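Local structure of cyclic di-GMP-binding protein XC_3703 (Xanthomonas campestris pv. campestris, 5B7W) at residues 17-22 with 39-44; 45-50 with 62-67. The protein binds the second messenger cyclic di-GMP and regulates virulence and biofilm formation, promoting target-gene binding by the transcriptional regulator XC_2801 when cyclic di-GMP is absent. One frame throughout, in Å; residues are numbered along the deposited sequence.

Contact 1: residues 17-22 with 39-44; sequences NAVDQA and FELEDG
Helix 17-22 runs nearly antiparallel to strand 39-42, with axes 8.3 Å apart at an angle of 162°, and V19 and F39 bring their CA atoms within 6.4 Å. The side chains of V19 and A22, one turn apart on the helix, point at the strand. F39 and L41, two residues apart on the strand, point back.

V19 packs against both strand residues through its two methyls. CG1 stands 3.9 Å from CB of F39 and packs on the backbone beside it, with F39 O at 4.0 Å. CG2 lies 4.1 Å from CB of L41, and the two side chains meet at about a right angle. With CG1 of V19 anti to the backbone N (chi1 177°), CG1 lies against F39 while CG2 turns to L41 CB, which CG1 also approaches.

A22 lies over one face of the F39 ring. Its CB sits 3.9 Å from the ring centroid and 24° off the normal, a CH-pi contact displaced toward the rim that carries CD1 and CE1. No hydrogen bond joins the two segments; the touching side chains are all hydrocarbon. Just beyond, the side chain of N23 accepts a hydrogen bond from F39 N and ties the strand's backbone to the same helix. The arrangement is that of a helix packed on an outermost strand of an antiparallel sheet, as in the RRM-like domain II of this protein.

Contact 2: residues 45-50 with 62-67; sequences KVINQS and DILRAR
L64 carries the helix side of this contact. It points from helix 62-67 at strand 46-50 and meets I47 and Q49, neighbours on the same face of the strand. The backbones stay well apart: the nearest CA atoms, those of Q49 and L64, are 9.3 Å from each other.

I47 and L64 reach toward one another and meet at their ends. CG2 of I47 lies 3.8 Å from CD2 of L64, and CD1 of I47 lies 3.9 Å from CD1 of L64. L64 extends across the gap with CG anti to its backbone N (chi1 -177°), which carries both methyls to the strand. I47 presents its two branches together, the short CG2 and the straight CG1-CD1 arm.

Q49 is the polar member. Its chain is extended beyond CG (chi2 -173°), and this takes the amide up to the helix. OE1 touches CD2 of L64 at 3.6 Å and CB of L64 at 3.9 Å. These are packing contacts only. OE1 is buried here and has no polar partner in the model. The amide is held through its other end, where NE2 hydrogen-bonds to OG1 of T61, the residue just before 62-67 and about one turn before L64.

The strand lies between strands 38-42 and 90-96, and backbone hydrogen bonds pair N48 with E40 and I47 with V94. Next to L64 lies F39. Helix 12-26 reaches I47 through V19, and its E25 forms a salt bridge with R67.

In the fold
Both contacts are buried and belong to one hydrophobic core, with centres about 7 Å apart. Each packs one of the two helices of domain II on the same four-stranded sheet. Contact 1 joins helix 12-26 to the outermost strand 38-42, and contact 2 joins helix 54-70 to the inner strand 46-51. These two strands are consecutive in the chain and neighbours in the sheet, where F39 CE2 comes 3.4 Å from Q49 OE1. The helices also touch, A18 O against R67 CB. The side chains of contact 1 are all apolar and include an aromatic ring. Contact 2 mixes aliphatic packing with a buried amide. Both lie away from the predicted cyclic di-GMP site.

Contact 1: residues 17-22 with 39-44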
loop_
_atom_site.group_PDB
_atom_site.type_symbol
_atom_site.label_atom_id
_atom_site.label_comp_id
_atom_site.label_asym_id
_atom_site.label_seq_id
_atom_site.Cartn_x
_atom_site.Cartn_y
_atom_site.Cartn_z
ATOM N N ASN A 17 -10.213 10.107 -0.428
ATOM C CA ASN A 17 -11.612 9.734 -0.611
ATOM C C ASN A 17 -11.974 8.513 0.224
ATOM O O ASN A 17 -13.037 8.478 0.856
ATOM C CB ASN A 17 -11.900 9.473 -2.090
ATOM C CG ASN A 17 -12.305 10.728 -2.836
ATOM O OD1 ASN A 17 -12.683 10.671 -4.007
ATOM N ND2 ASN A 17 -12.233 11.869 -2.161
ATOM N N ALA A 18 -11.098 7.504 0.246
ATOM C CA ALA A 18 -11.389 6.289 1.001
ATOM C C ALA A 18 -11.533 6.578 2.490
ATOM O O ALA A 18 -12.411 6.018 3.157
ATOM C CB ALA A 18 -10.296 5.248 0.759
ATOM N N VAL A 19 -10.682 7.454 3.029
ATOM C CA VAL A 19 -10.783 7.808 4.442
ATOM C C VAL A 19 -12.060 8.596 4.706
ATOM O O VAL A 19 -12.742 8.377 5.715
ATOM C CB VAL A 19 -9.532 8.588 4.887
ATOM C CG1 VAL A 19 -9.664 9.020 6.342
ATOM C CG2 VAL A 19 -8.285 7.740 4.693
ATOM N N ASP A 20 -12.408 9.520 3.807
ATOM C CA ASP A 20 -13.648 10.274 3.963
ATOM C C ASP A 20 -14.861 9.355 3.896
ATOM O O ASP A 20 -15.806 9.504 4.679
ATOM C CB ASP A 20 -13.744 11.362 2.894
ATOM C CG ASP A 20 -12.665 12.413 3.034
ATOM O OD1 ASP A 20 -12.257 12.700 4.178
ATOM O OD2 ASP A 20 -12.224 12.955 1.998
ATOM N N GLN A 21 -14.855 8.399 2.965
ATOM C CA GLN A 21 -15.970 7.463 2.871
ATOM C C GLN A 21 -16.022 6.534 4.077
ATOM O O GLN A 21 -17.111 6.109 4.479
ATOM C CB GLN A 21 -15.875 6.655 1.574
ATOM C CG GLN A 21 -15.975 7.501 0.312
ATOM C CD GLN A 21 -15.731 6.705 -0.957
ATOM O OE1 GLN A 21 -15.598 5.481 -0.922
ATOM N NE2 GLN A 21 -15.660 7.402 -2.087
ATOM N N ALA A 22 -14.867 6.214 4.666
ATOM C CA ALA A 22 -14.858 5.381 5.866
ATOM C C ALA A 22 -15.467 6.118 7.053
ATOM O O ALA A 22 -16.205 5.525 7.847
ATOM C CB ALA A 22 -13.434 4.928 6.184
ATOM N N PHE A 39 -11.557 7.934 11.625
ATOM C CA PHE A 39 -10.327 7.748 10.867
ATOM C C PHE A 39 -9.731 9.118 10.581
ATOM O O PHE A 39 -10.448 10.032 10.162
ATOM C CB PHE A 39 -10.574 7.027 9.539
ATOM C CG PHE A 39 -11.284 5.710 9.665
ATOM C CD1 PHE A 39 -12.667 5.653 9.677
ATOM C CD2 PHE A 39 -10.569 4.526 9.727
ATOM C CE1 PHE A 39 -13.324 4.442 9.771
ATOM C CE2 PHE A 39 -11.221 3.311 9.821
ATOM C CZ PHE A 39 -12.601 3.272 9.842
ATOM N N GLU A 40 -8.425 9.260 10.793
ATOM C CA GLU A 40 -7.726 10.504 10.492
ATOM C C GLU A 40 -6.547 10.201 9.582
ATOM O O GLU A 40 -5.640 9.456 9.968
ATOM C CB GLU A 40 -7.247 11.205 11.764
ATOM C CG GLU A 40 -6.574 12.543 11.493
ATOM C CD GLU A 40 -5.448 12.842 12.461
ATOM O OE1 GLU A 40 -5.098 11.952 13.264
ATOM O OE2 GLU A 40 -4.908 13.967 12.413
ATOM N N LEU A 41 -6.560 10.777 8.383
ATOM C CA LEU A 41 -5.433 10.661 7.467
ATOM C C LEU A 41 -4.391 11.715 7.822
ATOM O O LEU A 41 -4.699 12.911 7.863
ATOM C CB LEU A 41 -5.896 10.820 6.022
ATOM C CG LEU A 41 -4.789 10.706 4.974
ATOM C CD1 LEU A 41 -4.096 9.357 5.088
ATOM C CD2 LEU A 41 -5.350 10.912 3.577
ATOM N N GLU A 42 -3.162 11.274 8.073
ATOM C CA GLU A 42 -2.098 12.133 8.578
ATOM C C GLU A 42 -0.973 12.199 7.555
ATOM O O GLU A 42 -0.368 11.173 7.226
ATOM C CB GLU A 42 -1.582 11.611 9.920
ATOM C CG GLU A 42 -0.392 12.359 10.485
ATOM C CD GLU A 42 0.065 11.780 11.809
ATOM O OE1 GLU A 42 -0.793 11.570 12.692
ATOM O OE2 GLU A 42 1.278 11.526 11.965
ATOM N N ASP A 43 -0.698 13.405 7.056
ATOM C CA ASP A 43 0.378 13.668 6.101
ATOM C C ASP A 43 0.266 12.817 4.841
ATOM O O ASP A 43 1.266 12.594 4.150
ATOM C CB ASP A 43 1.755 13.467 6.748
ATOM C CG ASP A 43 1.996 14.406 7.912
ATOM O OD1 ASP A 43 1.417 15.513 7.917
ATOM O OD2 ASP A 43 2.767 14.038 8.824
ATOM N N GLY A 44 -0.934 12.336 4.523
ATOM C CA GLY A 44 -1.108 11.464 3.378
ATOM C C GLY A 44 -0.357 10.156 3.468
ATOM O O GLY A 44 -0.129 9.509 2.442
#

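Contact 2: residues 45-50 with 62-67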
loop_
_atom_site.group_PDB
_atom_site.type_symbol
_atom_site.label_atom_id
_atom_site.label_comp_id
_atom_site.label_asym_id
_atom_site.label_seq_id
_atom_site.Cartn_x
_atom_site.Cartn_y
_atom_site.Cartn_z
ATOM N N LYS A 45 0.039 9.747 4.668
ATOM C CA LYS A 45 0.817 8.532 4.883
ATOM C C LYS A 45 0.262 7.657 5.995
ATOM O O LYS A 45 0.303 6.430 5.882
ATOM C CB LYS A 45 2.280 8.890 5.202
ATOM C CG LYS A 45 2.967 9.745 4.152
ATOM C CD LYS A 45 4.324 10.227 4.639
ATOM C CE LYS A 45 5.098 10.919 3.527
ATOM N NZ LYS A 45 4.758 10.373 2.184
ATOM N N VAL A 46 -0.250 8.253 7.069
ATOM C CA VAL A 46 -0.668 7.523 8.258
ATOM C C VAL A 46 -2.170 7.684 8.432
ATOM O O VAL A 46 -2.692 8.802 8.366
ATOM C CB VAL A 46 0.083 8.013 9.511
ATOM C CG1 VAL A 46 -0.497 7.377 10.766
ATOM C CG2 VAL A 46 1.567 7.711 9.389
ATOM N N ILE A 47 -2.860 6.568 8.649
ATOM C CA ILE A 47 -4.278 6.559 8.985
ATOM C C ILE A 47 -4.392 6.168 10.451
ATOM O O ILE A 47 -4.053 5.040 10.831
ATOM C CB ILE A 47 -5.078 5.600 8.094
ATOM C CG1 ILE A 47 -4.979 6.019 6.627
ATOM C CG2 ILE A 47 -6.532 5.554 8.539
ATOM C CD1 ILE A 47 -5.744 5.116 5.687
ATOM N N ASN A 48 -4.865 7.095 11.278
ATOM C CA ASN A 48 -5.040 6.842 12.701
ATOM C C ASN A 48 -6.471 6.390 12.962
ATOM O O ASN A 48 -7.423 7.119 12.661
ATOM C CB ASN A 48 -4.707 8.089 13.520
ATOM C CG ASN A 48 -3.214 8.328 13.631
ATOM O OD1 ASN A 48 -2.458 7.434 14.012
ATOM N ND2 ASN A 48 -2.781 9.538 13.298
ATOM N N GLN A 49 -6.619 5.187 13.506
ATOM C CA GLN A 49 -7.911 4.661 13.919
ATOM C C GLN A 49 -8.049 4.806 15.427
ATOM O O GLN A 49 -7.098 4.554 16.173
ATOM C CB GLN A 49 -8.065 3.190 13.521
ATOM C CG GLN A 49 -7.596 2.866 12.112
ATOM C CD GLN A 49 -7.927 1.442 11.704
ATOM O OE1 GLN A 49 -8.741 1.213 10.808
ATOM N NE2 GLN A 49 -7.303 0.476 12.366
ATOM N N SER A 50 -9.233 5.218 15.873
ATOM C CA SER A 50 -9.492 5.411 17.293
ATOM C C SER A 50 -10.931 5.034 17.598
ATOM O O SER A 50 -11.851 5.451 16.888
ATOM C CB SER A 50 -9.219 6.859 17.718
ATOM O OG SER A 50 -10.036 7.765 17.000
ATOM N N ASP A 62 -11.883 -3.451 9.011
ATOM C CA ASP A 62 -12.643 -4.046 7.918
ATOM C C ASP A 62 -13.289 -2.975 7.050
ATOM O O ASP A 62 -13.356 -3.115 5.822
ATOM C CB ASP A 62 -13.702 -4.998 8.473
ATOM C CG ASP A 62 -13.106 -6.097 9.332
ATOM O OD1 ASP A 62 -11.931 -6.454 9.111
ATOM O OD2 ASP A 62 -13.813 -6.603 10.229
ATOM N N ILE A 63 -13.773 -1.897 7.670
ATOM C CA ILE A 63 -14.330 -0.786 6.904
ATOM C C ILE A 63 -13.238 -0.101 6.094
ATOM O O ILE A 63 -13.421 0.208 4.910
ATOM C CB ILE A 63 -15.039 0.210 7.840
ATOM C CG1 ILE A 63 -16.211 -0.463 8.556
ATOM C CG2 ILE A 63 -15.509 1.434 7.063
ATOM C CD1 ILE A 63 -16.855 0.407 9.611
ATOM N N LEU A 64 -12.086 0.147 6.722
ATOM C CA LEU A 64 -11.002 0.844 6.039
ATOM C C LEU A 64 -10.478 0.033 4.860
ATOM O O LEU A 64 -10.168 0.592 3.802
ATOM C CB LEU A 64 -9.875 1.153 7.025
ATOM C CG LEU A 64 -8.690 1.943 6.465
ATOM C CD1 LEU A 64 -9.145 3.300 5.947
ATOM C CD2 LEU A 64 -7.603 2.103 7.516
ATOM N N ARG A 65 -10.373 -1.289 5.023
ATOM C CA ARG A 65 -9.954 -2.140 3.912
ATOM C C ARG A 65 -10.939 -2.050 2.754
ATOM O O ARG A 65 -10.542 -1.857 1.599
ATOM C CB ARG A 65 -9.810 -3.590 4.377
ATOM C CG ARG A 65 -8.563 -3.881 5.197
ATOM C CD ARG A 65 -8.284 -5.379 5.220
ATOM N NE ARG A 65 -7.008 -5.705 5.849
ATOM C CZ ARG A 65 -6.887 -6.309 7.027
ATOM N NH1 ARG A 65 -7.970 -6.659 7.709
ATOM N NH2 ARG A 65 -5.684 -6.567 7.522
ATOM N N ALA A 66 -12.236 -2.180 3.048
ATOM C CA ALA A 66 -13.243 -2.159 1.991
ATOM C C ALA A 66 -13.275 -0.813 1.280
ATOM O O ALA A 66 -13.461 -0.752 0.059
ATOM C CB ALA A 66 -14.617 -2.493 2.569
ATOM N N ARG A 67 -13.094 0.279 2.027
ATOM C CA ARG A 67 -13.094 1.597 1.405
ATOM C C ARG A 67 -11.880 1.786 0.503
ATOM O O ARG A 67 -12.006 2.291 -0.619
ATOM C CB ARG A 67 -13.145 2.689 2.474
ATOM C CG ARG A 67 -14.473 2.781 3.213
ATOM C CD ARG A 67 -15.643 2.821 2.242
ATOM N NE ARG A 67 -16.349 1.544 2.192
ATOM C CZ ARG A 67 -17.028 1.106 1.136
ATOM N NH1 ARG A 67 -17.089 1.840 0.033
ATOM N NH2 ARG A 67 -17.640 -0.070 1.181
#